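Local coordinates for protein 2-aminomuconic 6-semialdehyde dehydrogenase (PDB 7BZV) that probably oxidises 2-aminomuconic 6-semialdehyde to 2-aminomuconate with NAD+ in the meta-cleavage pathway of 2-aminophenol catabolism, and needs its tetrameric assembly to bind the cofactor, at residues R71-M76 with R105-F110; R111-I116 with M469-F474; P373-G378 with P393-T398. One frame throughout, in Å; residues are numbered along the deposited sequence.

Contact 1: residues R71-M76 with R105-F110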
loop_
_atom_site.group_PDB
_atom_site.type_symbol
_atom_site.label_atom_id
_atom_site.label_comp_id
_atom_site.label_asym_id
_atom_site.label_seq_id
_atom_site.Cartn_x
_atom_site.Cartn_y
_atom_site.Cartn_z
ATOM N N ARG B 71 -24.463 9.026 -7.954
ATOM C CA ARG B 71 -25.714 9.575 -8.483
ATOM C C ARG B 71 -25.751 9.457 -9.996
ATOM O O ARG B 71 -26.799 9.151 -10.577
ATOM C CB ARG B 71 -25.879 11.028 -8.048
ATOM C CG ARG B 71 -25.760 11.199 -6.548
ATOM C CD ARG B 71 -26.865 12.055 -6.001
ATOM N NE ARG B 71 -26.603 13.476 -6.192
ATOM C CZ ARG B 71 -27.311 14.271 -6.986
ATOM N NH1 ARG B 71 -28.337 13.782 -7.677
ATOM N NH2 ARG B 71 -26.997 15.558 -7.079
ATOM N N ILE B 72 -24.606 9.674 -10.651
ATOM C CA ILE B 72 -24.514 9.454 -12.090
ATOM C C ILE B 72 -24.834 8.006 -12.436
ATOM O O ILE B 72 -25.630 7.724 -13.343
ATOM C CB ILE B 72 -23.124 9.850 -12.618
ATOM C CG1 ILE B 72 -22.977 11.368 -12.618
ATOM C CG2 ILE B 72 -22.906 9.230 -14.008
ATOM C CD1 ILE B 72 -21.511 11.881 -12.713
ATOM N N ALA B 73 -24.189 7.066 -11.746
ATOM C CA ALA B 73 -24.430 5.662 -12.033
ATOM C C ALA B 73 -25.893 5.286 -11.790
ATOM O O ALA B 73 -26.475 4.526 -12.566
ATOM C CB ALA B 73 -23.514 4.780 -11.186
ATOM N N ASN B 74 -26.492 5.777 -10.701
ATOM C CA ASN B 74 -27.888 5.446 -10.425
ATOM C C ASN B 74 -28.800 5.964 -11.534
ATOM O O ASN B 74 -29.742 5.280 -11.939
ATOM C CB ASN B 74 -28.323 6.032 -9.082
ATOM C CG ASN B 74 -27.743 5.278 -7.870
ATOM O OD1 ASN B 74 -27.265 4.147 -7.972
ATOM N ND2 ASN B 74 -27.754 5.940 -6.727
ATOM N N GLU B 75 -28.537 7.178 -12.041
ATOM C CA GLU B 75 -29.372 7.713 -13.110
ATOM C C GLU B 75 -29.156 6.944 -14.410
ATOM O O GLU B 75 -30.118 6.668 -15.132
ATOM C CB GLU B 75 -29.100 9.203 -13.288
ATOM C CG GLU B 75 -29.805 9.841 -14.472
ATOM C CD GLU B 75 -31.328 9.853 -14.360
ATOM O OE1 GLU B 75 -31.892 9.252 -13.421
ATOM O OE2 GLU B 75 -31.966 10.462 -15.237
ATOM N N MET B 76 -27.910 6.565 -14.718
ATOM C CA MET B 76 -27.679 5.681 -15.861
ATOM C C MET B 76 -28.470 4.388 -15.729
ATOM O O MET B 76 -29.031 3.887 -16.710
ATOM C CB MET B 76 -26.192 5.353 -16.002
ATOM C CG MET B 76 -25.341 6.558 -16.406
ATOM S SD MET B 76 -23.585 6.125 -16.444
ATOM C CE MET B 76 -23.504 4.996 -17.844
ATOM N N ARG B 105 -21.061 -2.731 -17.685
ATOM C CA ARG B 105 -19.710 -2.245 -17.408
ATOM C C ARG B 105 -19.629 -0.727 -17.511
ATOM O O ARG B 105 -18.904 -0.080 -16.744
ATOM C CB ARG B 105 -18.710 -2.894 -18.355
ATOM C CG ARG B 105 -18.582 -4.437 -18.124
ATOM C CD ARG B 105 -17.360 -5.064 -18.869
ATOM N NE ARG B 105 -17.381 -6.535 -18.853
ATOM C CZ ARG B 105 -16.401 -7.322 -19.313
ATOM N NH1 ARG B 105 -15.287 -6.803 -19.819
ATOM N NH2 ARG B 105 -16.524 -8.640 -19.251
ATOM N N GLY B 106 -20.368 -0.125 -18.427
ATOM C CA GLY B 106 -20.349 1.330 -18.499
ATOM C C GLY B 106 -20.833 1.981 -17.218
ATOM O O GLY B 106 -20.300 3.010 -16.783
ATOM N N ILE B 107 -21.860 1.399 -16.603
ATOM C CA ILE B 107 -22.371 1.914 -15.339
ATOM C C ILE B 107 -21.399 1.606 -14.210
ATOM O O ILE B 107 -21.158 2.441 -13.332
ATOM C CB ILE B 107 -23.749 1.295 -15.048
ATOM C CG1 ILE B 107 -24.821 1.864 -15.976
ATOM C CG2 ILE B 107 -24.146 1.475 -13.586
ATOM C CD1 ILE B 107 -26.090 0.933 -16.053
ATOM N N ALA B 108 -20.829 0.399 -14.225
ATOM C CA ALA B 108 -19.954 -0.045 -13.150
ATOM C C ALA B 108 -18.697 0.795 -13.071
ATOM O O ALA B 108 -18.097 0.918 -11.984
ATOM C CB ALA B 108 -19.560 -1.505 -13.334
ATOM N N ASN B 109 -18.241 1.344 -14.198
ATOM C CA ASN B 109 -17.077 2.226 -14.126
ATOM C C ASN B 109 -17.283 3.330 -13.106
ATOM O O ASN B 109 -16.364 3.673 -12.345
ATOM C CB ASN B 109 -16.754 2.827 -15.495
ATOM C CG ASN B 109 -16.076 1.815 -16.411
ATOM O OD1 ASN B 109 -15.409 0.918 -15.936
ATOM N ND2 ASN B 109 -16.270 1.943 -17.714
ATOM N N PHE B 110 -18.464 3.937 -13.096
ATOM C CA PHE B 110 -18.674 5.023 -12.151
ATOM C C PHE B 110 -18.721 4.516 -10.715
ATOM O O PHE B 110 -18.186 5.166 -9.810
ATOM C CB PHE B 110 -19.937 5.747 -12.515
ATOM C CG PHE B 110 -19.776 6.723 -13.628
ATOM C CD1 PHE B 110 -19.147 7.937 -13.413
ATOM C CD2 PHE B 110 -20.277 6.443 -14.889
ATOM C CE1 PHE B 110 -19.020 8.860 -14.431
ATOM C CE2 PHE B 110 -20.169 7.377 -15.918
ATOM C CZ PHE B 110 -19.541 8.586 -15.689
#

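Contact 2: residues R111-I116 with M469-F474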
loop_
_atom_site.group_PDB
_atom_site.type_symbol
_atom_site.label_atom_id
_atom_site.label_comp_id
_atom_site.label_asym_id
_atom_site.label_seq_id
_atom_site.Cartn_x
_atom_site.Cartn_y
_atom_site.Cartn_z
ATOM N N ARG B 111 -19.346 3.358 -10.484
ATOM C CA ARG B 111 -19.393 2.826 -9.117
ATOM C C ARG B 111 -18.022 2.378 -8.638
ATOM O O ARG B 111 -17.663 2.587 -7.470
ATOM C CB ARG B 111 -20.380 1.655 -9.031
ATOM C CG ARG B 111 -21.788 2.120 -9.196
ATOM C CD ARG B 111 -22.873 1.041 -9.069
ATOM N NE ARG B 111 -24.167 1.700 -9.128
ATOM C CZ ARG B 111 -25.259 1.193 -9.712
ATOM N NH1 ARG B 111 -25.233 0.003 -10.287
ATOM N NH2 ARG B 111 -26.377 1.888 -9.694
ATOM N N ASN B 112 -17.256 1.714 -9.498
ATOM C CA ASN B 112 -15.938 1.247 -9.091
ATOM C C ASN B 112 -15.023 2.416 -8.708
ATOM O O ASN B 112 -14.256 2.324 -7.746
ATOM C CB ASN B 112 -15.295 0.434 -10.213
ATOM C CG ASN B 112 -16.008 -0.934 -10.481
ATOM O OD1 ASN B 112 -15.616 -1.675 -11.385
ATOM N ND2 ASN B 112 -17.040 -1.248 -9.706
ATOM N N PHE B 113 -14.958 3.450 -9.542
ATOM C CA PHE B 113 -14.090 4.577 -9.193
ATOM C C PHE B 113 -14.641 5.375 -8.027
ATOM O O PHE B 113 -13.863 6.025 -7.321
ATOM C CB PHE B 113 -13.816 5.464 -10.431
ATOM C CG PHE B 113 -12.786 4.861 -11.325
ATOM C CD1 PHE B 113 -11.482 4.764 -10.886
ATOM C CD2 PHE B 113 -13.139 4.266 -12.524
ATOM C CE1 PHE B 113 -10.518 4.131 -11.639
ATOM C CE2 PHE B 113 -12.169 3.618 -13.301
ATOM C CZ PHE B 113 -10.864 3.553 -12.851
ATOM N N ALA B 114 -15.952 5.355 -7.792
ATOM C CA ALA B 114 -16.431 5.942 -6.547
ATOM C C ALA B 114 -15.819 5.234 -5.328
ATOM O O ALA B 114 -15.375 5.889 -4.374
ATOM C CB ALA B 114 -17.955 5.890 -6.514
ATOM N N ASP B 115 -15.801 3.892 -5.344
ATOM C CA ASP B 115 -15.207 3.111 -4.260
ATOM C C ASP B 115 -13.717 3.401 -4.123
ATOM O O ASP B 115 -13.215 3.609 -3.011
ATOM C CB ASP B 115 -15.410 1.597 -4.502
ATOM C CG ASP B 115 -16.852 1.151 -4.414
ATOM O OD1 ASP B 115 -17.725 1.868 -3.878
ATOM O OD2 ASP B 115 -17.144 0.064 -4.937
ATOM N N ILE B 116 -12.987 3.411 -5.243
ATOM C CA ILE B 116 -11.544 3.677 -5.200
ATOM C C ILE B 116 -11.255 5.052 -4.626
ATOM O O ILE B 116 -10.357 5.233 -3.799
ATOM C CB ILE B 116 -10.937 3.550 -6.603
ATOM C CG1 ILE B 116 -10.927 2.057 -6.916
ATOM C CG2 ILE B 116 -9.513 4.128 -6.663
ATOM C CD1 ILE B 116 -11.019 1.712 -8.334
ATOM N N MET B 469 -5.760 2.885 -8.590
ATOM C CA MET B 469 -5.008 4.104 -8.351
ATOM C C MET B 469 -4.148 4.532 -9.517
ATOM O O MET B 469 -3.679 5.677 -9.520
ATOM C CB MET B 469 -4.112 3.985 -7.114
ATOM C CG MET B 469 -4.826 3.766 -5.813
ATOM S SD MET B 469 -5.964 5.115 -5.335
ATOM C CE MET B 469 -5.033 6.629 -5.359
ATOM N N HIS B 470 -3.856 3.638 -10.459
ATOM C CA HIS B 470 -3.137 4.069 -11.644
ATOM C C HIS B 470 -3.957 5.101 -12.403
ATOM O O HIS B 470 -3.413 6.073 -12.935
ATOM C CB HIS B 470 -2.834 2.876 -12.540
ATOM C CG HIS B 470 -2.017 1.809 -11.882
ATOM N ND1 HIS B 470 -0.640 1.827 -11.859
ATOM C CD2 HIS B 470 -2.388 0.707 -11.189
ATOM C CE1 HIS B 470 -0.199 0.740 -11.249
ATOM N NE2 HIS B 470 -1.240 0.053 -10.819
ATOM N N SER B 471 -5.277 4.904 -12.469
ATOM C CA SER B 471 -6.136 5.937 -13.057
ATOM C C SER B 471 -6.138 7.205 -12.225
ATOM O O SER B 471 -6.029 8.311 -12.765
ATOM C CB SER B 471 -7.560 5.415 -13.215
ATOM O OG SER B 471 -7.577 4.448 -14.230
ATOM N N LEU B 472 -6.285 7.079 -10.905
ATOM C CA LEU B 472 -6.413 8.269 -10.071
ATOM C C LEU B 472 -5.125 9.081 -10.081
ATOM O O LEU B 472 -5.155 10.310 -9.932
ATOM C CB LEU B 472 -6.777 7.895 -8.628
ATOM C CG LEU B 472 -8.240 8.078 -8.186
ATOM C CD1 LEU B 472 -9.104 7.399 -9.184
ATOM C CD2 LEU B 472 -8.434 7.556 -6.798
ATOM N N ASN B 473 -3.986 8.418 -10.242
ATOM C CA ASN B 473 -2.745 9.169 -10.316
ATOM C C ASN B 473 -2.548 9.753 -11.695
ATOM O O ASN B 473 -1.892 10.790 -11.836
ATOM C CB ASN B 473 -1.565 8.295 -9.901
ATOM C CG ASN B 473 -1.544 8.061 -8.395
ATOM O OD1 ASN B 473 -2.255 8.728 -7.636
ATOM N ND2 ASN B 473 -0.712 7.135 -7.954
ATOM N N PHE B 474 -3.107 9.140 -12.735
ATOM C CA PHE B 474 -2.899 9.786 -14.015
ATOM C C PHE B 474 -3.709 11.072 -14.143
ATOM O O PHE B 474 -3.212 12.050 -14.698
ATOM C CB PHE B 474 -3.262 8.918 -15.196
ATOM C CG PHE B 474 -3.214 9.685 -16.511
ATOM C CD1 PHE B 474 -1.986 10.002 -17.108
ATOM C CD2 PHE B 474 -4.378 10.121 -17.132
ATOM C CE1 PHE B 474 -1.941 10.708 -18.314
ATOM C CE2 PHE B 474 -4.339 10.842 -18.333
ATOM C CZ PHE B 474 -3.128 11.130 -18.931
#

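Contact 3: residues P373-G378 with P393-T398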
loop_
_atom_site.group_PDB
_atom_site.type_symbol
_atom_site.label_atom_id
_atom_site.label_comp_id
_atom_site.label_asym_id
_atom_site.label_seq_id
_atom_site.Cartn_x
_atom_site.Cartn_y
_atom_site.Cartn_z
ATOM N N PRO B 373 -18.065 -14.577 -39.577
ATOM C CA PRO B 373 -16.962 -15.014 -38.708
ATOM C C PRO B 373 -16.038 -15.951 -39.476
ATOM O O PRO B 373 -16.487 -16.891 -40.135
ATOM C CB PRO B 373 -17.678 -15.717 -37.552
ATOM C CG PRO B 373 -19.045 -16.127 -38.119
ATOM C CD PRO B 373 -19.379 -15.070 -39.121
ATOM N N THR B 374 -14.734 -15.689 -39.400
ATOM C CA THR B 374 -13.788 -16.245 -40.361
ATOM C C THR B 374 -12.579 -16.802 -39.621
ATOM O O THR B 374 -12.102 -16.221 -38.637
ATOM C CB THR B 374 -13.402 -15.171 -41.391
ATOM O OG1 THR B 374 -14.587 -14.750 -42.084
ATOM C CG2 THR B 374 -12.384 -15.654 -42.425
ATOM N N VAL B 375 -12.083 -17.935 -40.099
ATOM C CA VAL B 375 -10.850 -18.511 -39.575
ATOM C C VAL B 375 -9.980 -18.888 -40.760
ATOM O O VAL B 375 -10.443 -19.599 -41.658
ATOM C CB VAL B 375 -11.109 -19.748 -38.697
ATOM C CG1 VAL B 375 -9.803 -20.431 -38.426
ATOM C CG2 VAL B 375 -11.790 -19.363 -37.426
ATOM N N ILE B 376 -8.710 -18.471 -40.743
ATOM C CA ILE B 376 -7.772 -18.872 -41.781
ATOM C C ILE B 376 -6.622 -19.660 -41.173
ATOM O O ILE B 376 -6.386 -19.637 -39.961
ATOM C CB ILE B 376 -7.222 -17.674 -42.592
ATOM C CG1 ILE B 376 -6.599 -16.632 -41.651
ATOM C CG2 ILE B 376 -8.325 -17.034 -43.430
ATOM C CD1 ILE B 376 -5.856 -15.484 -42.362
ATOM N N ALA B 377 -5.893 -20.353 -42.049
ATOM C CA ALA B 377 -4.784 -21.210 -41.663
ATOM C C ALA B 377 -3.814 -21.319 -42.830
ATOM O O ALA B 377 -4.112 -20.922 -43.959
ATOM C CB ALA B 377 -5.283 -22.597 -41.247
ATOM N N GLY B 378 -2.658 -21.888 -42.555
ATOM C CA GLY B 378 -1.716 -22.224 -43.595
ATOM C C GLY B 378 -0.606 -21.220 -43.817
ATOM O O GLY B 378 0.267 -21.471 -44.652
ATOM N N PRO B 393 -13.896 -10.080 -37.295
ATOM C CA PRO B 393 -14.154 -11.415 -36.715
ATOM C C PRO B 393 -13.315 -12.479 -37.420
ATOM O O PRO B 393 -13.799 -13.264 -38.228
ATOM C CB PRO B 393 -15.655 -11.603 -36.954
ATOM C CG PRO B 393 -15.884 -10.908 -38.306
ATOM C CD PRO B 393 -14.907 -9.711 -38.303
ATOM N N ILE B 394 -12.015 -12.524 -37.120
ATOM C CA ILE B 394 -11.098 -13.389 -37.862
ATOM C C ILE B 394 -9.887 -13.714 -37.003
ATOM O O ILE B 394 -9.492 -12.941 -36.127
ATOM C CB ILE B 394 -10.655 -12.745 -39.198
ATOM C CG1 ILE B 394 -9.653 -13.634 -39.942
ATOM C CG2 ILE B 394 -10.009 -11.371 -38.954
ATOM C CD1 ILE B 394 -9.399 -13.228 -41.408
ATOM N N CYS B 395 -9.329 -14.897 -37.223
ATOM C CA CYS B 395 -8.006 -15.196 -36.707
ATOM C C CYS B 395 -7.294 -16.064 -37.715
ATOM O O CYS B 395 -7.923 -16.648 -38.604
ATOM C CB CYS B 395 -8.054 -15.907 -35.350
ATOM S SG CYS B 395 -8.738 -17.601 -35.445
ATOM N N HIS B 396 -5.978 -16.154 -37.554
ATOM C CA HIS B 396 -5.148 -17.176 -38.181
ATOM C C HIS B 396 -4.751 -18.210 -37.132
ATOM O O HIS B 396 -4.247 -17.851 -36.066
ATOM C CB HIS B 396 -3.894 -16.567 -38.824
ATOM C CG HIS B 396 -3.024 -17.578 -39.495
ATOM N ND1 HIS B 396 -1.903 -18.104 -38.895
ATOM C CD2 HIS B 396 -3.118 -18.173 -40.705
ATOM C CE1 HIS B 396 -1.354 -18.993 -39.699
ATOM N NE2 HIS B 396 -2.062 -19.038 -40.812
ATOM N N VAL B 397 -4.983 -19.490 -37.411
ATOM C CA VAL B 397 -4.643 -20.548 -36.466
ATOM C C VAL B 397 -3.462 -21.362 -37.004
ATOM O O VAL B 397 -3.417 -21.708 -38.191
ATOM C CB VAL B 397 -5.879 -21.423 -36.146
ATOM C CG1 VAL B 397 -6.380 -22.115 -37.368
ATOM C CG2 VAL B 397 -5.571 -22.405 -35.060
ATOM N N THR B 398 -2.517 -21.688 -36.116
ATOM C CA THR B 398 -1.274 -22.362 -36.498
ATOM C C THR B 398 -0.887 -23.315 -35.377
ATOM O O THR B 398 -1.161 -23.030 -34.205
ATOM C CB THR B 398 -0.156 -21.320 -36.763
ATOM O OG1 THR B 398 1.083 -21.921 -37.181
ATOM C CG2 THR B 398 0.085 -20.467 -35.493
HETATM O O HOH W 1 -1.865 -22.872 -39.973
#

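Contact 1: residues R71-M76 with R105-F110
Gly-106 meets Met-76 through its backbone: the bend at the end of the methionine chain (chi3 68°) carries CE to 3.9 Å from Gly-106 O, a carbonyl that also accepts a hydrogen bond from Thr-161 OG1. One residue on, Ile-107 runs alongside Met-76 in the opposite sense, its CG1 3.7 Å from Met-76 CB, while its other branch, CG2, lies 4.1 Å from Ala-73 CB. Ala-73 and Ile-107 are where the two backbones come nearest. One turn on, Phe-110 meets three residues of the other helix. Its CB rests on Ala-73 CB at 3.9 Å, and Ile-72 CG2 sits squarely over one face of the ring, 3.7 Å from the centroid and 5° off the normal, a CH-pi contact. Met-76 SD reaches the same ring obliquely, 3.7 Å from Phe-110 CD2, as a Met-aromatic contact. Beyond the pair, Phe-110 also touches Thr-161 and Ala-165, and Ile-72 touches Met-193. No hydrogen bond crosses between the segments. With axes 8.6 Å apart at 160°, this is a close, buried antiparallel pair of helices, 62-78 and 95-119, packed against helices 156-169 and 184-196 in the aldehyde dehydrogenase fold.

Contact 2: residues R111-I116 with M469-F474
Segments 111-116 and 469-474 are helical and cross steeply, at 79°, with their axes 10.7 Å apart at closest approach. The backbones come nearest at Ile-116 and Met-469, whose CA atoms are 7.3 Å apart; side chains alone bridge the gap, and no hydrogen bond joins the segments. Ile-116 puts its CG2 branch between two partners. With CG1 beside the backbone N (chi1 -73°), CG2 is placed anti to that N and meets Leu-472 CD2 at 3.6 Å and Met-469 SD at 3.9 Å. The CB of Met-469 points away from helix 95-119, but bends at chi2 and chi3 fold its chain back and bring the sulfur to the isoleucine.

One turn earlier, Phe-113 directs its ring at the other helix. Its CD1 lies 3.9 Å from Leu-472 CD1 as the two side chains slide past each other in opposite senses. Leu-472 CD1 lies between Phe-113 and Ile-116, and CD2 meets Ile-116. This packing sets the short helix 468-474, near the C-terminal end of the aldehyde dehydrogenase chain, across the long helix 95-119. The same ring meets Ser-471 obliquely, Phe-113 CE1 standing 3.6 Å from Ser-471 CB. Ser-471 OG is close to the ring too, 3.7 Å from Phe-113 CZ, and is hydrogen-bonded to the N of Gly-467, the residue just before helix 468-474. Pro-166 of helix 156-169 packs against both Phe-113 and Ser-471, while Arg-141 of strand 134-150 touches Met-469 and Leu-472. The site lies close to subunit boundaries: Asp-115 OD1 forms salt bridges with Arg-70 of its own chain and with Arg-70 of a second subunit, and His-470 NE2 is hydrogen-bonded to Asp-123 OD2 of a third.

Contact 3: residues P373-G378 with P393-T398
Thr-374 and Pro-393 begin the backbone pairing of two parallel strands, Thr-374 N donating to Pro-393 O at 2.9 Å. Ile-376 lies at its centre: its N donates almost straight to Cys-395 O (2.9 Å, 176° at the hydrogen), and its O accepts from Val-397 N. Between the Thr-374 N and Ile-376 N bonds, Cys-395 N reaches Thr-374 O only weakly, at 3.4 Å, and Ile-394 CA approaches that same oxygen at 3.1 Å in a CA-H...O contact. Where the strands part, a water accepts from Gly-378 N and donates to Val-397 O.

Apolar contacts lie on both faces. Val-375 spreads its methyls, CG1 to Val-397 CG1 and CG2 to Cys-395 SG, each at 4.0 Å, with Ala-377 beside Val-397. On the other face Thr-374 CG2 lies beside Ile-394 CD1, the two side chains pointing the same way. Ile-376 crosses His-396 at about a right angle, its CG1 3.9 Å from His-396 CB and in plane at the ring's edge. His-396 CG stands anti to its N (chi1 -179°), and the ring reaches along to Ala-377 and Gly-378; its NE2 is hydrogen-bonded to Leu-379 N.

The pair belongs to a beta-alpha-beta unit with helix 384-387 in the crossover. Strand 351-354 flanks 374-377 and strand 290-296 flanks 394-400, while helices 268-280 and 297-312 pack on the face bearing Val-375 and Cys-395.

From the N terminus, contact 1 comes first: it closes a short, largely helical loop, bringing helix 62-78 against helix 95-119. Contact 2 opens just after it on the same helix 95-119 and closes some 350 residues later, near the C-terminal end, at helix 468-474. The two adjoin, with Arg-111 NH2 lying 3.0 Å from Asn-74 OD1 in a probable hydrogen bond and Arg-111 CG packing on Ala-73. Contact 3 is a local closure within the long span of contact 2. It joins neighbouring strands of the seven-stranded sheet across the chain's centre from the other two, with its centre about 37 Å from that of contact 1.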